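Local coordinates for putative membrane protein (Yersinia pestis CO92, PDB 5TF3) that is of unknown function, belongs to the DUF1198 family and folds as a compact, all-helical domain, at residues V58-T63 / P87-E92; D95-Y100 / F109-F114. All blocks are in the same frame, centred on the assembly; numbering follows the deposited sequence.

Contact 1: residues V58-T63 / P87-E92; sequences VFIYHT and PILAAE
Phe59 and Ile60 of helix 48-65 meet Leu89 in a small, wholly apolar contact close to the centre of the domain, where the loop leading into helix 91-100 lays one leucine against buried side chains of helix 48-65. The two methyls of Leu89 divide the work. Leu89 CD1 lies 4.1 Å from Ile60 CD1 and equally near CG1 of the same isoleucine, whose side chain crosses that of the leucine at about a right angle. Leu89 CD2 approaches the Phe59 ring obliquely, 4.3 Å from Phe59 CE1. With CG anti to the backbone N (chi1 -174°) and chi2 at 70°, the two methyls are turned to different partners. The backbone of Leu89 is held separately: Leu89 O accepts hydrogen bonds from Arg115 and Asn119 of helix 108-122. One turn after Phe59, the Thr63 hydroxyl OG1 donates to Phe59 O at 2.8 Å from above the carbonyl plane, so this oxygen takes both the hydroxyl and the backbone N-H of Thr63. Trp76 and Tyr118 also border the phenylalanine. The loop that leads to the N-cap Ala90 thus buries Leu89 in the apolar core of an all-alpha domain.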
loop_
_atom_site.group_PDB
_atom_site.type_symbol
_atom_site.label_atom_id
_atom_site.label_comp_id
_atom_site.label_asym_id
_atom_site.label_seq_id
_atom_site.Cartn_x
_atom_site.Cartn_y
_atom_site.Cartn_z
ATOM N N VAL A 58 -0.425 -1.504 0.646
ATOM C CA VAL A 58 0.100 -1.995 1.922
ATOM C C VAL A 58 0.529 -0.827 2.804
ATOM O O VAL A 58 0.165 -0.744 3.985
ATOM C CB VAL A 58 1.262 -2.972 1.665
ATOM C CG1 VAL A 58 1.922 -3.404 2.970
ATOM C CG2 VAL A 58 0.748 -4.202 0.905
ATOM N N PHE A 59 1.303 0.102 2.242
ATOM C CA PHE A 59 1.725 1.285 2.990
ATOM C C PHE A 59 0.522 2.072 3.514
ATOM O O PHE A 59 0.441 2.381 4.705
ATOM C CB PHE A 59 2.602 2.165 2.089
ATOM C CG PHE A 59 2.974 3.495 2.689
ATOM C CD1 PHE A 59 2.161 4.612 2.509
ATOM C CD2 PHE A 59 4.156 3.638 3.405
ATOM C CE1 PHE A 59 2.493 5.836 3.065
ATOM C CE2 PHE A 59 4.512 4.861 3.954
ATOM C CZ PHE A 59 3.671 5.972 3.785
ATOM N N ILE A 60 -0.423 2.408 2.632
ATOM C CA ILE A 60 -1.581 3.202 3.054
ATOM C C ILE A 60 -2.363 2.484 4.144
ATOM O O ILE A 60 -2.770 3.093 5.140
ATOM C CB ILE A 60 -2.477 3.526 1.847
ATOM C CG1 ILE A 60 -1.799 4.567 0.940
ATOM C CG2 ILE A 60 -3.879 3.972 2.334
ATOM C CD1 ILE A 60 -2.501 4.799 -0.395
ATOM N N TYR A 61 -2.563 1.172 3.990
ATOM C CA TYR A 61 -3.321 0.422 4.990
ATOM C C TYR A 61 -2.649 0.487 6.351
ATOM O O TYR A 61 -3.290 0.797 7.360
ATOM C CB TYR A 61 -3.506 -1.039 4.553
ATOM C CG TYR A 61 -4.178 -1.881 5.632
ATOM C CD1 TYR A 61 -5.561 -1.808 5.844
ATOM C CD2 TYR A 61 -3.430 -2.716 6.461
ATOM C CE1 TYR A 61 -6.177 -2.556 6.846
ATOM C CE2 TYR A 61 -4.042 -3.473 7.467
ATOM C CZ TYR A 61 -5.408 -3.386 7.651
ATOM O OH TYR A 61 -6.005 -4.129 8.645
ATOM N N HIS A 62 -1.353 0.193 6.409
ATOM C CA HIS A 62 -0.696 0.139 7.710
ATOM C C HIS A 62 -0.419 1.521 8.294
ATOM O O HIS A 62 -0.222 1.626 9.508
ATOM C CB HIS A 62 0.588 -0.697 7.613
ATOM C CG HIS A 62 0.299 -2.153 7.450
ATOM N ND1 HIS A 62 -0.190 -2.928 8.482
ATOM C CD2 HIS A 62 0.316 -2.951 6.357
ATOM C CE1 HIS A 62 -0.403 -4.156 8.045
ATOM N NE2 HIS A 62 -0.112 -4.195 6.756
ATOM N N THR A 63 -0.452 2.589 7.488
ATOM C CA THR A 63 -0.239 3.915 8.056
ATOM C C THR A 63 -1.564 4.661 8.207
ATOM O O THR A 63 -2.134 4.667 9.301
ATOM C CB THR A 63 0.763 4.717 7.219
ATOM O OG1 THR A 63 0.277 4.890 5.882
ATOM C CG2 THR A 63 2.154 3.998 7.191
ATOM N N PRO A 87 9.543 6.272 -2.242
ATOM C CA PRO A 87 8.686 6.611 -1.102
ATOM C C PRO A 87 7.706 7.738 -1.398
ATOM O O PRO A 87 6.934 8.116 -0.511
ATOM C CB PRO A 87 9.704 7.037 -0.031
ATOM C CG PRO A 87 10.824 7.631 -0.826
ATOM C CD PRO A 87 10.885 6.870 -2.129
ATOM N N ILE A 88 7.710 8.297 -2.608
ATOM C CA ILE A 88 6.755 9.349 -2.935
ATOM C C ILE A 88 5.377 8.730 -3.116
ATOM O O ILE A 88 5.205 7.746 -3.845
ATOM C CB ILE A 88 7.199 10.117 -4.188
ATOM C CG1 ILE A 88 8.517 10.846 -3.935
ATOM C CG2 ILE A 88 6.130 11.123 -4.605
ATOM C CD1 ILE A 88 9.006 11.612 -5.141
ATOM N N LEU A 89 4.389 9.283 -2.426
ATOM C CA LEU A 89 3.024 8.782 -2.480
ATOM C C LEU A 89 2.215 9.684 -3.407
ATOM O O LEU A 89 2.187 10.907 -3.224
ATOM C CB LEU A 89 2.410 8.728 -1.079
ATOM C CG LEU A 89 1.026 8.095 -0.972
ATOM C CD1 LEU A 89 1.106 6.598 -1.205
ATOM C CD2 LEU A 89 0.356 8.415 0.357
ATOM N N ALA A 90 1.597 9.086 -4.421
ATOM C CA ALA A 90 0.946 9.838 -5.483
ATOM C C ALA A 90 -0.566 9.673 -5.404
ATOM O O ALA A 90 -1.079 8.776 -4.732
ATOM C CB ALA A 90 1.456 9.394 -6.858
ATOM N N ALA A 91 -1.273 10.555 -6.118
ATOM C CA ALA A 91 -2.733 10.606 -6.045
ATOM C C ALA A 91 -3.372 9.306 -6.503
ATOM O O ALA A 91 -4.462 8.951 -6.040
ATOM C CB ALA A 91 -3.271 11.757 -6.896
ATOM N N GLU A 92 -2.737 8.599 -7.431
ATOM C CA GLU A 92 -3.352 7.368 -7.893
ATOM C C GLU A 92 -3.306 6.288 -6.818
ATOM O O GLU A 92 -4.149 5.385 -6.821
ATOM C CB GLU A 92 -2.667 6.897 -9.167
ATOM C CG GLU A 92 -1.167 6.929 -9.093
ATOM C CD GLU A 92 -0.556 5.814 -9.912
ATOM O OE1 GLU A 92 0.692 5.708 -9.947
ATOM O OE2 GLU A 92 -1.331 5.033 -10.515
#

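Contact 2: residues D95-Y100 / F109-F114; sequences DAALFY and FELAQF
Leu98 and Leu111 reach toward each other tip to tip, and a single methyl, Leu111 CD2, makes the closest approaches on its side. It lies 3.7 Å from Leu98 CD2 and 3.8 Å from Leu98 CG, while Ala97 CB stands a little farther off, 4.3 Å from the same Leu111 CD2. Leu111 therefore points one branch at two consecutive residues of helix 91-100, a long side chain and a short one. Its CG is anti to the backbone N (chi1 179°), which extends the side chain outward from helix 108-122 and across to its partner. Leu98 starts from a less direct position: its CB does not head for the other helix, but with CG anti to the carbonyl carbon and an extended second torsion (chi2 -179°) the branched end swings over to meet Leu111. No hydrogen bond joins the segments, and the CA atoms of Leu98 and Leu111 remain 8.8 Å apart. This is apolar packing between two successive helices of the all-alpha fold, 91-100 and 108-122, joined by residues 101-107. Leu106 of that connection also touches Leu98, and Asp107 OD1 accepts a hydrogen bond from Glu110 N at the beginning of the second helix. Deeper in the domain, helix 48-65 touches both partners, with Ile60 against Ala97 and Phe64 against Leu111. Farther along helix 91-100, the Tyr100 ring packs edge-to-face with Phe39 of helix 33-45.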
loop_
_atom_site.group_PDB
_atom_site.type_symbol
_atom_site.label_atom_id
_atom_site.label_comp_id
_atom_site.label_asym_id
_atom_site.label_seq_id
_atom_site.Cartn_x
_atom_site.Cartn_y
_atom_site.Cartn_z
ATOM N N ASP A 95 -6.294 7.180 -4.457
ATOM C CA ASP A 95 -7.553 6.921 -5.140
ATOM C C ASP A 95 -7.846 5.424 -5.182
ATOM O O ASP A 95 -8.990 5.005 -4.963
ATOM C CB ASP A 95 -7.521 7.513 -6.543
ATOM C CG ASP A 95 -7.714 9.037 -6.550
ATOM O OD1 ASP A 95 -8.245 9.607 -5.569
ATOM O OD2 ASP A 95 -7.337 9.673 -7.547
ATOM N N ALA A 96 -6.819 4.606 -5.448
ATOM C CA ALA A 96 -6.967 3.152 -5.393
ATOM C C ALA A 96 -7.351 2.687 -3.995
ATOM O O ALA A 96 -8.119 1.732 -3.835
ATOM C CB ALA A 96 -5.666 2.471 -5.826
ATOM N N ALA A 97 -6.802 3.332 -2.971
ATOM C CA ALA A 97 -7.222 3.031 -1.612
ATOM C C ALA A 97 -8.712 3.293 -1.420
ATOM O O ALA A 97 -9.402 2.516 -0.752
ATOM C CB ALA A 97 -6.406 3.855 -0.623
ATOM N N LEU A 98 -9.223 4.390 -1.987
ATOM C CA LEU A 98 -10.621 4.757 -1.769
ATOM C C LEU A 98 -11.575 3.740 -2.373
ATOM O O LEU A 98 -12.731 3.641 -1.941
ATOM C CB LEU A 98 -10.907 6.143 -2.349
ATOM C CG LEU A 98 -10.360 7.270 -1.477
ATOM C CD1 LEU A 98 -10.668 8.640 -2.052
ATOM C CD2 LEU A 98 -10.905 7.143 -0.064
ATOM N N PHE A 99 -11.138 2.994 -3.385
ATOM C CA PHE A 99 -11.996 1.914 -3.842
ATOM C C PHE A 99 -11.841 0.665 -2.980
ATOM O O PHE A 99 -12.825 0.140 -2.450
ATOM C CB PHE A 99 -11.714 1.534 -5.283
ATOM C CG PHE A 99 -12.341 0.221 -5.645
ATOM C CD1 PHE A 99 -13.722 0.112 -5.748
ATOM C CD2 PHE A 99 -11.579 -0.916 -5.789
ATOM C CE1 PHE A 99 -14.329 -1.091 -6.070
ATOM C CE2 PHE A 99 -12.180 -2.129 -6.110
ATOM C CZ PHE A 99 -13.554 -2.215 -6.239
ATOM N N TYR A 100 -10.609 0.153 -2.867
ATOM C CA TYR A 100 -10.424 -1.178 -2.288
ATOM C C TYR A 100 -10.903 -1.229 -0.846
ATOM O O TYR A 100 -11.379 -2.281 -0.388
ATOM C CB TYR A 100 -8.962 -1.610 -2.394
ATOM C CG TYR A 100 -8.541 -2.027 -3.790
ATOM C CD1 TYR A 100 -9.185 -3.061 -4.459
ATOM C CD2 TYR A 100 -7.490 -1.390 -4.436
ATOM C CE1 TYR A 100 -8.798 -3.442 -5.745
ATOM C CE2 TYR A 100 -7.087 -1.768 -5.708
ATOM C CZ TYR A 100 -7.745 -2.786 -6.361
ATOM O OH TYR A 100 -7.343 -3.148 -7.627
ATOM N N PHE A 109 -10.996 13.577 2.206
ATOM C CA PHE A 109 -10.249 14.793 2.505
ATOM C C PHE A 109 -9.080 14.477 3.420
ATOM O O PHE A 109 -7.935 14.866 3.146
ATOM C CB PHE A 109 -11.177 15.828 3.141
ATOM C CG PHE A 109 -10.495 17.110 3.513
ATOM C CD1 PHE A 109 -10.343 18.123 2.580
ATOM C CD2 PHE A 109 -10.020 17.309 4.795
ATOM C CE1 PHE A 109 -9.720 19.326 2.928
ATOM C CE2 PHE A 109 -9.396 18.500 5.151
ATOM C CZ PHE A 109 -9.249 19.518 4.207
ATOM N N GLU A 110 -9.345 13.739 4.503
ATOM C CA GLU A 110 -8.276 13.378 5.431
ATOM C C GLU A 110 -7.204 12.529 4.756
ATOM O O GLU A 110 -6.009 12.663 5.058
ATOM C CB GLU A 110 -8.856 12.654 6.641
ATOM C CG GLU A 110 -9.419 13.606 7.697
ATOM C CD GLU A 110 -8.377 14.589 8.243
ATOM O OE1 GLU A 110 -7.329 14.149 8.778
ATOM O OE2 GLU A 110 -8.610 15.814 8.141
ATOM N N LEU A 111 -7.607 11.657 3.833
ATOM C CA LEU A 111 -6.622 10.844 3.124
ATOM C C LEU A 111 -5.752 11.699 2.214
ATOM O O LEU A 111 -4.549 11.451 2.086
ATOM C CB LEU A 111 -7.319 9.755 2.315
ATOM C CG LEU A 111 -6.439 8.811 1.490
ATOM C CD1 LEU A 111 -5.384 8.116 2.345
ATOM C CD2 LEU A 111 -7.316 7.777 0.801
ATOM N N ALA A 112 -6.354 12.686 1.548
ATOM C CA ALA A 112 -5.585 13.617 0.728
ATOM C C ALA A 112 -4.639 14.456 1.574
ATOM O O ALA A 112 -3.499 14.712 1.165
ATOM C CB ALA A 112 -6.531 14.532 -0.062
ATOM N N GLN A 113 -5.101 14.933 2.736
ATOM C CA GLN A 113 -4.203 15.694 3.606
ATOM C C GLN A 113 -3.118 14.798 4.191
ATOM O O GLN A 113 -2.000 15.262 4.423
ATOM C CB GLN A 113 -4.978 16.386 4.733
ATOM C CG GLN A 113 -5.971 17.476 4.264
ATOM C CD GLN A 113 -5.270 18.727 3.801
ATOM O OE1 GLN A 113 -4.047 18.782 3.766
ATOM N NE2 GLN A 113 -6.042 19.748 3.447
ATOM N N PHE A 114 -3.417 13.516 4.425
ATOM C CA PHE A 114 -2.366 12.604 4.875
ATOM C C PHE A 114 -1.258 12.504 3.833
ATOM O O PHE A 114 -0.067 12.600 4.159
ATOM C CB PHE A 114 -2.954 11.223 5.185
ATOM C CG PHE A 114 -1.908 10.152 5.369
ATOM C CD1 PHE A 114 -1.254 9.998 6.595
ATOM C CD2 PHE A 114 -1.550 9.327 4.315
ATOM C CE1 PHE A 114 -0.263 9.010 6.767
ATOM C CE2 PHE A 114 -0.556 8.344 4.481
ATOM C CZ PHE A 114 0.080 8.188 5.706
#

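From the N terminus, helices 2-17, 22-29 and 33-45 precede both contacts. Helix 48-65 supplies the first half of contact 1, and the chain then passes through helix 70-82 before residues 87-92 return to close that loop of 23 intervening residues. Contact 2 follows in series, closing a shorter loop with eight residues between segments 95-100 and 109-114; the two loops neither nest nor cross. Contact 1 is made by Leu89 just before helix 91-100, contact 2 by residues further along that helix. Their centres lie about 9 Å apart and the packing is continuous: Phe114 touches Phe59, Thr63 and Leu89, and Ile60 CG2 lies 3.9 Å from Ala97 CB. The C-terminal helix pair is thus tied to helix 48-65.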